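PDB 5XYH: CbsA from Xanthomonas oryzae pv. oryzae, which probably acts as a family 6 cellobiohydrolase, a secreted exoglucanase that cleaves beta-1,4-glucan chains of plant cell-wall cellulose to release cellobiose. Local coordinates for residues 275-279 / 291-295; 4-9 / 139-143; 45-50 / 358-362; 95-100 / 170-175; 242-246 / 319-325. All blocks are in the same frame, centred on the assembly; numbering follows the deposited sequence.

Interaction 1 of 5, residues 275-279 / 291-295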
# COMPACT_ATOMS: atom_id res chain seq x y z
N ALA A 275 -4.08 -11.45 5.92
CA ALA A 275 -5.45 -10.94 5.84
C ALA A 275 -6.43 -11.83 6.59
O ALA A 275 -7.37 -11.34 7.23
CB ALA A 275 -5.88 -10.80 4.37
N GLU A 276 -6.23 -13.15 6.54
CA GLU A 276 -7.14 -14.07 7.23
C GLU A 276 -6.98 -13.99 8.74
O GLU A 276 -7.97 -14.01 9.48
CB GLU A 276 -6.91 -15.49 6.74
CG GLU A 276 -7.82 -16.55 7.38
CD GLU A 276 -9.32 -16.37 7.08
OE1 GLU A 276 -9.70 -15.62 6.13
OE2 GLU A 276 -10.14 -17.02 7.79
N VAL A 277 -5.74 -13.92 9.21
CA VAL A 277 -5.49 -13.74 10.64
C VAL A 277 -6.19 -12.49 11.15
O VAL A 277 -6.85 -12.50 12.20
CB VAL A 277 -3.98 -13.73 10.89
CG1 VAL A 277 -3.65 -13.03 12.18
CG2 VAL A 277 -3.44 -15.16 10.89
N LEU A 278 -6.07 -11.38 10.41
CA LEU A 278 -6.71 -10.14 10.83
C LEU A 278 -8.22 -10.25 10.78
O LEU A 278 -8.91 -9.83 11.72
CB LEU A 278 -6.22 -8.98 9.95
CG LEU A 278 -4.78 -8.53 10.25
CD1 LEU A 278 -4.37 -7.42 9.31
CD2 LEU A 278 -4.66 -8.09 11.70
N TYR A 279 -8.76 -10.80 9.69
CA TYR A 279 -10.20 -10.97 9.55
C TYR A 279 -10.79 -11.69 10.76
O TYR A 279 -11.78 -11.23 11.35
CB TYR A 279 -10.51 -11.74 8.26
CG TYR A 279 -11.98 -12.08 8.15
CD1 TYR A 279 -12.89 -11.18 7.59
CD2 TYR A 279 -12.47 -13.29 8.64
CE1 TYR A 279 -14.25 -11.48 7.51
CE2 TYR A 279 -13.83 -13.60 8.57
CZ TYR A 279 -14.71 -12.68 8.00
OH TYR A 279 -16.05 -12.97 7.92
N ILE A 291 -16.98 -7.71 6.55
CA ILE A 291 -15.83 -6.87 6.28
C ILE A 291 -14.96 -7.54 5.22
O ILE A 291 -14.86 -8.77 5.15
CB ILE A 291 -15.00 -6.57 7.54
CG1 ILE A 291 -14.61 -7.87 8.24
CG2 ILE A 291 -15.77 -5.64 8.45
CD1 ILE A 291 -13.53 -7.71 9.28
N GLY A 292 -14.35 -6.72 4.37
CA GLY A 292 -13.52 -7.23 3.30
C GLY A 292 -12.09 -6.75 3.38
O GLY A 292 -11.80 -5.74 4.04
N PHE A 293 -11.18 -7.46 2.74
CA PHE A 293 -9.78 -7.06 2.71
C PHE A 293 -9.32 -6.82 1.28
O PHE A 293 -9.62 -7.61 0.38
CB PHE A 293 -8.88 -8.11 3.38
CG PHE A 293 -8.91 -8.05 4.88
CD1 PHE A 293 -10.03 -8.46 5.58
CD2 PHE A 293 -7.82 -7.59 5.60
CE1 PHE A 293 -10.07 -8.41 6.98
CE2 PHE A 293 -7.85 -7.53 6.99
CZ PHE A 293 -8.98 -7.95 7.68
N LEU A 294 -8.60 -5.71 1.08
CA LEU A 294 -7.82 -5.51 -0.14
C LEU A 294 -6.38 -5.93 0.12
O LEU A 294 -5.88 -5.85 1.25
CB LEU A 294 -7.87 -4.04 -0.59
CG LEU A 294 -9.25 -3.39 -0.66
CD1 LEU A 294 -9.17 -1.96 -1.17
CD2 LEU A 294 -10.19 -4.23 -1.54
N ILE A 295 -5.71 -6.41 -0.93
CA ILE A 295 -4.27 -6.64 -0.91
C ILE A 295 -3.67 -5.90 -2.10
O ILE A 295 -4.15 -6.03 -3.23
CB ILE A 295 -3.91 -8.13 -0.95
CG1 ILE A 295 -4.51 -8.83 0.29
CG2 ILE A 295 -2.39 -8.30 -1.01
CD1 ILE A 295 -4.42 -10.36 0.28
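Phe-293 turns CG beside its backbone N and opposite its carbonyl carbon (chi1 -79°), which sends the ring from strand 292-295 straight at the helix segment 275-279. Tyr-279 swings the other way: CG anti to N (chi1 173°) turns the phenol toward Ile-291, just before the strand. One helical turn lies against the Phe-293 ring. Ala-275 O sits over the centre of one face, and Ala-275 CB lies 3.9 Å from Phe-293 CD2. Leu-278 crosses the ring at about a right angle and brings CB to 3.7 Å from Phe-293 CE2, while Tyr-279 CB approaches Phe-293 CE1 at 3.6 Å. The carbonyl over the ring is already engaged, since Ala-275 O accepts the helical bond from Tyr-279 N at 2.9 Å. No hydrogen bond joins the segments; the contact is apolar and buried. Further along, Tyr-279 CE1 rests 3.7 Å from Ile-291 CG1, and the phenol oxygen goes beyond to bond Ser-289 O. The axes of the short helix and strand segments run nearly antiparallel and approach to 9.5 Å, as expected where a helix returns to the next strand of a barrel. Phe-230 meets the ring of Phe-293, and His-353 stacks on Tyr-279. Helix 271-284 thus packs on the outer side of strand 292-296, which is flanked in the sheet by strands 229-232 and 354-358.

Interaction 2 of 5, residues 4-9 / 139-143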
# COMPACT_ATOMS: atom_id res chain seq x y z
N VAL A 4 -22.95 -0.53 -1.87
CA VAL A 4 -22.97 -1.98 -1.96
C VAL A 4 -21.94 -2.58 -1.01
O VAL A 4 -21.08 -1.87 -0.47
CB VAL A 4 -22.74 -2.47 -3.40
CG1 VAL A 4 -23.87 -2.00 -4.30
CG2 VAL A 4 -21.39 -1.98 -3.93
N ASP A 5 -22.02 -3.90 -0.79
CA ASP A 5 -21.13 -4.55 0.17
C ASP A 5 -19.68 -4.51 -0.29
O ASP A 5 -18.77 -4.22 0.50
CB ASP A 5 -21.57 -5.99 0.41
CG ASP A 5 -22.86 -6.08 1.20
OD1 ASP A 5 -23.12 -5.15 2.00
OD2 ASP A 5 -23.60 -7.06 1.00
N ASN A 6 -19.45 -4.81 -1.56
CA ASN A 6 -18.10 -4.85 -2.13
C ASN A 6 -18.12 -4.02 -3.41
O ASN A 6 -18.65 -4.50 -4.43
CB ASN A 6 -17.65 -6.28 -2.42
CG ASN A 6 -16.30 -6.34 -3.10
OD1 ASN A 6 -15.65 -5.31 -3.31
ND2 ASN A 6 -15.86 -7.53 -3.45
N PRO A 7 -17.54 -2.81 -3.41
CA PRO A 7 -17.66 -1.94 -4.59
C PRO A 7 -16.94 -2.45 -5.81
O PRO A 7 -17.15 -1.91 -6.91
CB PRO A 7 -17.03 -0.62 -4.11
CG PRO A 7 -16.00 -1.07 -3.11
CD PRO A 7 -16.60 -2.27 -2.41
N PHE A 8 -16.09 -3.47 -5.67
CA PHE A 8 -15.38 -3.98 -6.84
C PHE A 8 -16.21 -4.95 -7.66
O PHE A 8 -15.87 -5.20 -8.82
CB PHE A 8 -14.07 -4.65 -6.39
CG PHE A 8 -13.08 -3.68 -5.81
CD1 PHE A 8 -12.15 -3.05 -6.61
CD2 PHE A 8 -13.10 -3.37 -4.46
CE1 PHE A 8 -11.24 -2.16 -6.08
CE2 PHE A 8 -12.20 -2.48 -3.93
CZ PHE A 8 -11.27 -1.87 -4.73
N VAL A 9 -17.28 -5.50 -7.09
CA VAL A 9 -18.03 -6.56 -7.77
C VAL A 9 -18.70 -5.98 -9.01
O VAL A 9 -19.44 -5.00 -8.92
CB VAL A 9 -19.06 -7.19 -6.84
CG1 VAL A 9 -19.97 -8.11 -7.64
CG2 VAL A 9 -18.37 -7.94 -5.71
N LEU A 139 -19.80 7.37 -9.92
CA LEU A 139 -18.50 6.77 -9.64
C LEU A 139 -18.51 6.17 -8.23
O LEU A 139 -19.11 6.72 -7.31
CB LEU A 139 -17.39 7.81 -9.73
CG LEU A 139 -17.26 8.65 -11.02
CD1 LEU A 139 -16.23 9.74 -10.84
CD2 LEU A 139 -16.89 7.79 -12.21
N ARG A 140 -17.81 5.05 -8.07
CA ARG A 140 -17.53 4.47 -6.76
C ARG A 140 -16.11 4.86 -6.37
O ARG A 140 -15.15 4.46 -7.04
CB ARG A 140 -17.70 2.96 -6.78
CG ARG A 140 -19.13 2.51 -6.98
CD ARG A 140 -19.24 1.00 -6.92
NE ARG A 140 -20.61 0.57 -7.19
CZ ARG A 140 -20.97 -0.67 -7.48
NH1 ARG A 140 -20.07 -1.64 -7.56
NH2 ARG A 140 -22.25 -0.94 -7.70
N ILE A 141 -15.97 5.65 -5.32
CA ILE A 141 -14.67 6.12 -4.86
C ILE A 141 -14.19 5.14 -3.79
O ILE A 141 -14.89 4.89 -2.81
CB ILE A 141 -14.76 7.55 -4.31
CG1 ILE A 141 -15.52 8.46 -5.29
CG2 ILE A 141 -13.36 8.11 -4.05
CD1 ILE A 141 -14.86 8.55 -6.66
N VAL A 142 -13.00 4.58 -3.98
CA VAL A 142 -12.45 3.59 -3.05
C VAL A 142 -11.18 4.17 -2.46
O VAL A 142 -10.18 4.35 -3.17
CB VAL A 142 -12.16 2.24 -3.72
CG1 VAL A 142 -11.54 1.28 -2.70
CG2 VAL A 142 -13.42 1.64 -4.32
N ASN A 143 -11.21 4.44 -1.15
CA ASN A 143 -10.12 5.12 -0.45
C ASN A 143 -9.23 4.12 0.30
O ASN A 143 -9.73 3.28 1.06
CB ASN A 143 -10.68 6.14 0.54
CG ASN A 143 -11.30 7.33 -0.14
OD1 ASN A 143 -10.81 7.80 -1.18
ND2 ASN A 143 -12.39 7.83 0.43
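Arg-140 and Val-142 project from the same side of strand 140-143, and the irregular N-terminal segment 4-9 folds over both. The arginine chain is extended from CG to NE, which carries its guanidinium to the turn formed by Asn-6 to Val-9. There the flat group is used in two ways. Val-4 crosses it at about a right angle, with CG2 over the centre of one face, 3.8 Å from Arg-140 CZ. At the edge, and within the guanidinium plane, Arg-140 NH1 donates to Pro-7 O at 3.0 Å (N-H...O 154°); the donor lies 45° out of the carbonyl plane, off the lone pairs. The aliphatic part of the arginine contributes too, for Arg-140 CD lies 3.9 Å from Pro-7 CB. One step along the strand face, the two methyls of Val-142 meet Pro-7 and Phe-8: Val-142 CG2 lies 3.9 Å from Pro-7 CG, the two side chains crossing nearly perpendicularly, and Val-142 CG1 lies 3.8 Å from Phe-8 CZ, where valine and ring pass obliquely. The turn itself is held by Asn-6, whose OD1 accepts from Phe-8 N at 3.0 Å in an Asx turn, while ND2 bonds His-355 O of strand 354-358. Tyr-189 OH receives the N-H of Val-4, and Phe-8 also touches Tyr-48. The N-terminal segment, by its Asx turn within a type I beta turn, thus packs Pro-7 and Phe-8 against the inner side of the strands, near the end where they begin, in the distorted barrel of family 6 glycoside hydrolases.

Interaction 3 of 5, residues 45-50 / 358-362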
# COMPACT_ATOMS: atom_id res chain seq x y z
N TYR A 45 -4.01 -1.47 -16.74
CA TYR A 45 -4.62 -1.83 -15.47
C TYR A 45 -4.86 -0.59 -14.61
O TYR A 45 -4.08 0.36 -14.65
CB TYR A 45 -3.74 -2.81 -14.71
CG TYR A 45 -3.60 -4.17 -15.38
CD1 TYR A 45 -4.72 -4.96 -15.66
CD2 TYR A 45 -2.35 -4.68 -15.70
CE1 TYR A 45 -4.60 -6.21 -16.26
CE2 TYR A 45 -2.21 -5.92 -16.29
CZ TYR A 45 -3.34 -6.68 -16.58
OH TYR A 45 -3.17 -7.92 -17.16
N PRO A 46 -5.95 -0.58 -13.84
CA PRO A 46 -6.19 0.52 -12.90
C PRO A 46 -5.08 0.60 -11.87
O PRO A 46 -4.61 -0.42 -11.37
CB PRO A 46 -7.52 0.15 -12.24
CG PRO A 46 -8.18 -0.80 -13.18
CD PRO A 46 -7.09 -1.52 -13.92
N THR A 47 -4.70 1.84 -11.52
CA THR A 47 -3.74 2.11 -10.46
C THR A 47 -4.29 3.21 -9.56
O THR A 47 -5.03 4.08 -10.00
CB THR A 47 -2.35 2.54 -11.01
OG1 THR A 47 -2.52 3.63 -11.93
CG2 THR A 47 -1.65 1.38 -11.72
N TYR A 48 -3.93 3.16 -8.27
CA TYR A 48 -4.48 4.11 -7.31
C TYR A 48 -3.76 5.46 -7.41
O TYR A 48 -2.58 5.53 -7.74
CB TYR A 48 -4.39 3.53 -5.89
CG TYR A 48 -5.63 2.73 -5.55
CD1 TYR A 48 -6.03 1.69 -6.38
CD2 TYR A 48 -6.43 3.04 -4.44
CE1 TYR A 48 -7.17 0.96 -6.12
CE2 TYR A 48 -7.58 2.31 -4.17
CZ TYR A 48 -7.94 1.28 -5.02
OH TYR A 48 -9.07 0.53 -4.82
N VAL A 49 -4.52 6.53 -7.16
CA VAL A 49 -4.01 7.90 -7.22
C VAL A 49 -3.65 8.36 -5.81
O VAL A 49 -4.54 8.49 -4.96
CB VAL A 49 -5.04 8.85 -7.84
CG1 VAL A 49 -4.57 10.29 -7.70
CG2 VAL A 49 -5.32 8.48 -9.29
N TRP A 50 -2.38 8.66 -5.57
CA TRP A 50 -1.92 9.07 -4.24
C TRP A 50 -2.14 10.57 -4.07
O TRP A 50 -1.56 11.37 -4.81
CB TRP A 50 -0.44 8.73 -4.04
CG TRP A 50 -0.25 7.28 -3.86
CD1 TRP A 50 -0.46 6.32 -4.81
CD2 TRP A 50 0.18 6.59 -2.68
NE1 TRP A 50 -0.19 5.08 -4.28
CE2 TRP A 50 0.19 5.22 -2.98
CE3 TRP A 50 0.54 7.01 -1.39
CZ2 TRP A 50 0.55 4.25 -2.04
CZ3 TRP A 50 0.91 6.05 -0.46
CH2 TRP A 50 0.91 4.69 -0.79
N VAL A 358 -5.62 -5.05 -5.66
CA VAL A 358 -5.53 -3.70 -6.22
C VAL A 358 -4.05 -3.38 -6.45
O VAL A 358 -3.16 -3.96 -5.82
CB VAL A 358 -6.17 -2.62 -5.32
CG1 VAL A 358 -7.66 -2.92 -5.06
CG2 VAL A 358 -5.40 -2.47 -4.01
N TRP A 359 -3.79 -2.47 -7.38
CA TRP A 359 -2.45 -1.91 -7.52
C TRP A 359 -2.48 -0.59 -6.75
O TRP A 359 -2.78 0.47 -7.31
CB TRP A 359 -2.07 -1.73 -8.98
CG TRP A 359 -1.70 -3.01 -9.63
CD1 TRP A 359 -1.84 -4.27 -9.10
CD2 TRP A 359 -1.11 -3.18 -10.92
NE1 TRP A 359 -1.37 -5.20 -9.99
CE2 TRP A 359 -0.93 -4.56 -11.12
CE3 TRP A 359 -0.72 -2.30 -11.93
CZ2 TRP A 359 -0.37 -5.09 -12.29
CZ3 TRP A 359 -0.17 -2.82 -13.11
CH2 TRP A 359 -0.00 -4.20 -13.27
N GLY A 360 -2.23 -0.69 -5.44
CA GLY A 360 -2.21 0.49 -4.60
C GLY A 360 -1.12 1.46 -5.01
O GLY A 360 -1.36 2.66 -5.14
N LYS A 361 0.08 0.96 -5.21
CA LYS A 361 1.16 1.76 -5.76
C LYS A 361 1.52 1.21 -7.12
O LYS A 361 1.95 0.05 -7.23
CB LYS A 361 2.37 1.76 -4.83
CG LYS A 361 3.58 2.45 -5.45
CD LYS A 361 4.17 3.49 -4.52
CE LYS A 361 5.44 4.09 -5.13
NZ LYS A 361 5.98 5.14 -4.23
N GLY A 362 1.35 2.03 -8.16
CA GLY A 362 1.69 1.63 -9.52
C GLY A 362 3.17 1.34 -9.69
O GLY A 362 4.02 2.20 -9.40
O HOH W 1 -5.77 -1.09 -8.92
O HOH W 2 0.19 4.64 -7.88
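Trp-50 NE1 donates to Gly-360 O at 2.8 Å. The carbonyl oxygen lies at the indole edge but tilted 22° from the ring plane. Next to it, Tyr-48 N bonds Trp-359 O at 3.1 Å, approaching almost head-on to the carbonyl. Two waters extend this short ladder. Water 1 gives a hydrogen to Pro-46 O and takes one from Trp-359 N, and water 2 does the same between Tyr-48 O and Gly-362 N. An aromatic pair closes the Tyr-45 end. Tyr-45 points the edge of its ring at the face of Trp-359 in an offset edge-to-face pair, planes at 67°, bringing CD2 to 3.4 Å from Trp-359 CH2. Tyr-45 CB lies over the face of Trp-359 in a CH-pi contact, 4.2 Å from the centroid of its six-membered ring, while Thr-47 CG2 meets the indole edge in plane, 3.8 Å from Trp-359 CE3. On the inner side, Tyr-48 CE1 packs 3.8 Å from Val-358 CB. Trp-359 NE1 is bound by Met-344 O. Residues 45-50, leading into strand 49-51, and the exit from strand 354-358 are therefore joined at the barrel seam by a few direct and water-mediated bonds in place of a continuous ladder, consistent with the sparse pairing known here in family 6 enzymes. The polar cost is mostly met, but Tyr-48 OH is buried without a partner among apolar groups.

Interaction 4 of 5, residues 95-100 / 170-175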
# COMPACT_ATOMS: atom_id res chain seq x y z
N MET A 95 -1.46 12.66 6.67
CA MET A 95 -1.52 12.73 8.13
C MET A 95 -0.50 13.75 8.67
O MET A 95 0.64 13.79 8.20
CB MET A 95 -1.23 11.36 8.74
CG MET A 95 -1.40 11.32 10.24
SD MET A 95 -3.13 11.41 10.74
CE MET A 95 -3.63 9.72 10.39
N PRO A 96 -0.88 14.58 9.64
CA PRO A 96 0.12 15.32 10.41
C PRO A 96 1.17 14.38 10.99
O PRO A 96 0.85 13.30 11.47
CB PRO A 96 -0.70 16.00 11.52
CG PRO A 96 -2.12 16.02 11.00
CD PRO A 96 -2.25 14.79 10.15
N GLY A 97 2.43 14.79 10.93
CA GLY A 97 3.51 13.92 11.38
C GLY A 97 3.59 12.61 10.62
O GLY A 97 3.90 11.57 11.21
N ARG A 98 3.33 12.66 9.31
CA ARG A 98 3.24 11.46 8.48
C ARG A 98 4.50 10.61 8.60
O ARG A 98 5.60 11.14 8.77
CB ARG A 98 3.00 11.85 7.02
CG ARG A 98 2.18 10.84 6.21
CD ARG A 98 1.99 11.30 4.77
NE ARG A 98 3.24 11.28 4.02
CZ ARG A 98 3.42 11.88 2.86
NH1 ARG A 98 2.43 12.54 2.30
NH2 ARG A 98 4.60 11.82 2.25
N ASP A 99 4.32 9.29 8.55
CA ASP A 99 5.42 8.32 8.52
C ASP A 99 6.37 8.50 9.71
O ASP A 99 7.57 8.76 9.57
CB ASP A 99 6.18 8.43 7.19
CG ASP A 99 5.24 8.58 6.00
OD1 ASP A 99 4.56 7.60 5.64
OD2 ASP A 99 5.18 9.69 5.43
N CYS A 100 5.80 8.35 10.91
CA CYS A 100 6.56 8.68 12.11
C CYS A 100 7.80 7.81 12.28
O CYS A 100 8.74 8.22 12.99
CB CYS A 100 5.66 8.55 13.35
SG CYS A 100 5.11 6.85 13.68
N ILE A 170 -3.19 12.66 17.82
CA ILE A 170 -3.41 13.30 16.52
C ILE A 170 -3.65 12.27 15.42
O ILE A 170 -4.53 12.47 14.57
CB ILE A 170 -2.25 14.25 16.18
CG1 ILE A 170 -2.25 15.43 17.17
CG2 ILE A 170 -2.38 14.75 14.76
CD1 ILE A 170 -1.09 16.43 16.98
N TYR A 171 -2.89 11.16 15.40
CA TYR A 171 -3.17 10.13 14.40
C TYR A 171 -4.61 9.66 14.49
O TYR A 171 -5.32 9.62 13.48
CB TYR A 171 -2.23 8.93 14.57
CG TYR A 171 -0.92 9.03 13.82
CD1 TYR A 171 -0.40 10.25 13.43
CD2 TYR A 171 -0.19 7.87 13.54
CE1 TYR A 171 0.82 10.33 12.76
CE2 TYR A 171 1.02 7.93 12.87
CZ TYR A 171 1.53 9.16 12.49
OH TYR A 171 2.73 9.20 11.83
N GLU A 172 -5.07 9.33 15.70
CA GLU A 172 -6.44 8.85 15.88
C GLU A 172 -7.45 9.92 15.53
O GLU A 172 -8.51 9.62 14.96
CB GLU A 172 -6.63 8.35 17.32
CG GLU A 172 -5.79 7.13 17.63
CD GLU A 172 -5.69 6.83 19.11
OE1 GLU A 172 -6.54 6.07 19.62
OE2 GLU A 172 -4.74 7.35 19.76
N ALA A 173 -7.15 11.19 15.84
CA ALA A 173 -8.06 12.27 15.50
C ALA A 173 -8.15 12.46 14.00
O ALA A 173 -9.23 12.68 13.46
CB ALA A 173 -7.64 13.57 16.19
N GLY A 174 -7.00 12.38 13.31
CA GLY A 174 -7.01 12.50 11.86
C GLY A 174 -7.79 11.39 11.16
O GLY A 174 -8.54 11.64 10.22
N ILE A 175 -7.59 10.14 11.60
CA ILE A 175 -8.32 9.03 10.99
C ILE A 175 -9.82 9.20 11.21
O ILE A 175 -10.63 9.01 10.30
CB ILE A 175 -7.84 7.68 11.55
CG1 ILE A 175 -6.34 7.48 11.32
CG2 ILE A 175 -8.68 6.54 10.95
CD1 ILE A 175 -5.97 6.93 9.98
O HOH W 3 1.55 8.33 8.81
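Tyr-171 provides the polar part of this contact, reaching from the first turn of helix 170-175 into the loop 95-100. Tyr-171 OH donates to Gly-97 O at 2.7 Å, an oxygen at the edge of the phenol ring and in its plane. Tyr-171 OH also receives a weak bond from Cys-100 N at 3.3 Å. Water 3 accepts from Asp-99 N and gives another weak bond to the phenol oxygen. Apolar contacts follow the ring back to the helix. Met-95, with CG anti to N (chi1 -175°) and the chain bent twice beyond it, lays CG obliquely against the ring, 3.5 Å from Tyr-171 CE1. It then turns along the helix until Met-95 CE lies 3.6 Å from Ile-175 CG1. Pro-96 CB meets Ile-170 CG2 at 3.9 Å. Sulfur-aromatic contacts come from two sources, both oblique to the ring: Met-95 SD, 4.8 Å from the Tyr-171 centroid, and Cys-100 SG, which is disulfide-bonded to Cys-162. Within the loop, Arg-98 NE and Asp-99 OD2 form a salt bridge; Arg-98 also bonds Asp-52 O, and Asp-99 OD1 bonds Tyr-93 OH. Chemically, one phenol ties together the backbone of a type II turn, whose Gly-97 has positive phi, and the residues after it. Donating one strong bond while accepting weaker ones should hold the hydroxyl rotation with its proton toward Gly-97, and the disulfide adds a covalent restraint.

Interaction 5 of 5, residues 242-246 / 319-325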
# COMPACT_ATOMS: atom_id res chain seq x y z
N GLU A 242 3.43 -17.77 -0.17
CA GLU A 242 4.71 -18.44 -0.21
C GLU A 242 4.44 -19.91 -0.52
O GLU A 242 4.25 -20.72 0.41
CB GLU A 242 5.47 -18.27 1.10
CG GLU A 242 6.17 -16.90 1.24
CD GLU A 242 7.43 -16.75 0.38
OE1 GLU A 242 7.76 -17.69 -0.39
OE2 GLU A 242 8.07 -15.68 0.47
N PRO A 243 4.42 -20.28 -1.80
CA PRO A 243 3.92 -21.62 -2.17
C PRO A 243 4.80 -22.76 -1.70
O PRO A 243 4.31 -23.88 -1.55
CB PRO A 243 3.88 -21.54 -3.70
CG PRO A 243 5.02 -20.59 -4.02
CD PRO A 243 4.95 -19.54 -2.95
N ASN A 244 6.08 -22.52 -1.46
CA ASN A 244 6.94 -23.63 -1.04
C ASN A 244 7.06 -23.73 0.47
O ASN A 244 7.72 -24.66 0.95
CB ASN A 244 8.33 -23.49 -1.67
CG ASN A 244 8.26 -23.29 -3.16
OD1 ASN A 244 7.57 -24.03 -3.86
ND2 ASN A 244 8.96 -22.29 -3.66
N LEU A 245 6.44 -22.83 1.22
CA LEU A 245 6.52 -22.82 2.68
C LEU A 245 5.12 -22.71 3.27
O LEU A 245 4.82 -21.77 4.03
CB LEU A 245 7.42 -21.68 3.17
CG LEU A 245 8.79 -21.57 2.47
CD1 LEU A 245 9.55 -20.25 2.76
CD2 LEU A 245 9.66 -22.78 2.83
N PRO A 246 4.21 -23.64 2.94
CA PRO A 246 2.81 -23.50 3.39
C PRO A 246 2.61 -23.70 4.87
O PRO A 246 1.57 -23.26 5.39
CB PRO A 246 2.07 -24.59 2.58
CG PRO A 246 3.11 -25.61 2.32
CD PRO A 246 4.40 -24.86 2.13
N TYR A 319 16.62 -24.26 4.41
CA TYR A 319 15.30 -24.62 3.88
C TYR A 319 14.52 -23.39 3.45
O TYR A 319 14.08 -23.29 2.31
CB TYR A 319 14.52 -25.41 4.93
CG TYR A 319 13.25 -26.06 4.41
CD1 TYR A 319 13.28 -27.34 3.86
CD2 TYR A 319 12.02 -25.42 4.51
CE1 TYR A 319 12.11 -27.95 3.40
CE2 TYR A 319 10.86 -26.02 4.05
CZ TYR A 319 10.90 -27.28 3.50
OH TYR A 319 9.74 -27.88 3.06
N VAL A 320 14.35 -22.44 4.37
CA VAL A 320 13.57 -21.23 4.10
C VAL A 320 14.19 -20.44 2.95
O VAL A 320 13.50 -20.02 2.01
CB VAL A 320 13.44 -20.38 5.38
CG1 VAL A 320 13.09 -18.92 5.05
CG2 VAL A 320 12.40 -21.00 6.32
N ASN A 321 15.52 -20.24 3.00
CA ASN A 321 16.18 -19.45 1.95
C ASN A 321 16.16 -20.16 0.60
O ASN A 321 16.18 -19.50 -0.44
CB ASN A 321 17.63 -19.12 2.35
CG ASN A 321 17.70 -18.22 3.55
OD1 ASN A 321 16.75 -17.49 3.86
ND2 ASN A 321 18.84 -18.24 4.25
N SER A 322 16.12 -21.50 0.59
CA SER A 322 15.96 -22.17 -0.70
C SER A 322 14.58 -21.95 -1.28
O SER A 322 14.43 -21.85 -2.50
CB SER A 322 16.23 -23.67 -0.56
OG SER A 322 15.14 -24.33 0.06
N GLY A 323 13.55 -21.84 -0.43
CA GLY A 323 12.19 -21.90 -0.93
C GLY A 323 11.41 -20.60 -1.00
O GLY A 323 10.44 -20.51 -1.77
N ARG A 324 11.78 -19.60 -0.21
CA ARG A 324 11.00 -18.36 -0.19
C ARG A 324 11.07 -17.66 -1.54
O ARG A 324 12.14 -17.55 -2.15
CB ARG A 324 11.50 -17.44 0.92
CG ARG A 324 12.97 -17.02 0.87
CD ARG A 324 13.27 -16.16 2.11
NE ARG A 324 14.68 -15.95 2.43
CZ ARG A 324 15.36 -14.85 2.11
NH1 ARG A 324 14.76 -13.88 1.43
NH2 ARG A 324 16.65 -14.71 2.45
N VAL A 325 9.92 -17.20 -2.02
CA VAL A 325 9.94 -16.43 -3.26
C VAL A 325 10.28 -14.97 -2.97
O VAL A 325 10.89 -14.31 -3.81
CB VAL A 325 8.61 -16.58 -4.03
CG1 VAL A 325 8.39 -18.05 -4.40
CG2 VAL A 325 7.41 -16.04 -3.24
O HOH W 4 7.69 -20.26 -1.10
O HOH W 5 7.41 -26.47 3.25
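Leu-245 lies alongside the ring of Tyr-319, the two side chains pointing opposite ways, with Leu-245 CD2 3.7 Å from Tyr-319 CE2, while its other methyl, CD1, tucks against the end of helix 319-323, 3.8 Å from Arg-324 N. Beside this apolar patch the loop's polar side chains take the backbone where the helix stops. Asn-244 ND2 donates to Gly-323 O at 3.0 Å, nearly straight (175°), in the plane of both amide and carbonyl and on a carbonyl lone pair; it also reaches Pro-308 O. Glu-242, bent at chi2 (-74°), brings OE1 back to accept from Val-325 N at 2.8 Å through its syn lone pair; its OE2 bonds Asp-326 N, and Asp-270 takes Glu-242 N. Water 4 links three groups, giving hydrogens to Glu-242 OE1 and Gly-323 O and accepting from Asn-244 N. Water 5 lies between Asn-244 O and Tyr-319 OH. A carbonyl and an N-H of the chain leaving the helix are thus both held. The type I turn of residues 242-245, in the loop between strands 229-232 and 251-252, packs about 23 Å from the centre of the chain, against the C-terminal end of helix 316-323.

How the interactions relate
Interactions 1, 2 and 3 share the curled main sheet and touch one another, their centres 15 to 19 Å apart. Strand 292-296 presents Leu-294, on the side away from its helix, to Phe-8 of interaction 2, while Ile-295 O probably bonds Val-358 N of interaction 3. Phe-8, Val-142, Tyr-48 and Val-358 meet as one inner core. Interaction 3 joins segments 308 residues apart, so interactions 1, 4 and 5 all fall between its ends; interaction 2 crosses it. Interactions 4 and 5 lie on opposite sides of the chain's centre, about 36 Å between centres. Interactions 1 to 3 thus gather distant parts of the sequence round one barrel, while interaction 5 is a separate loop-helix contact.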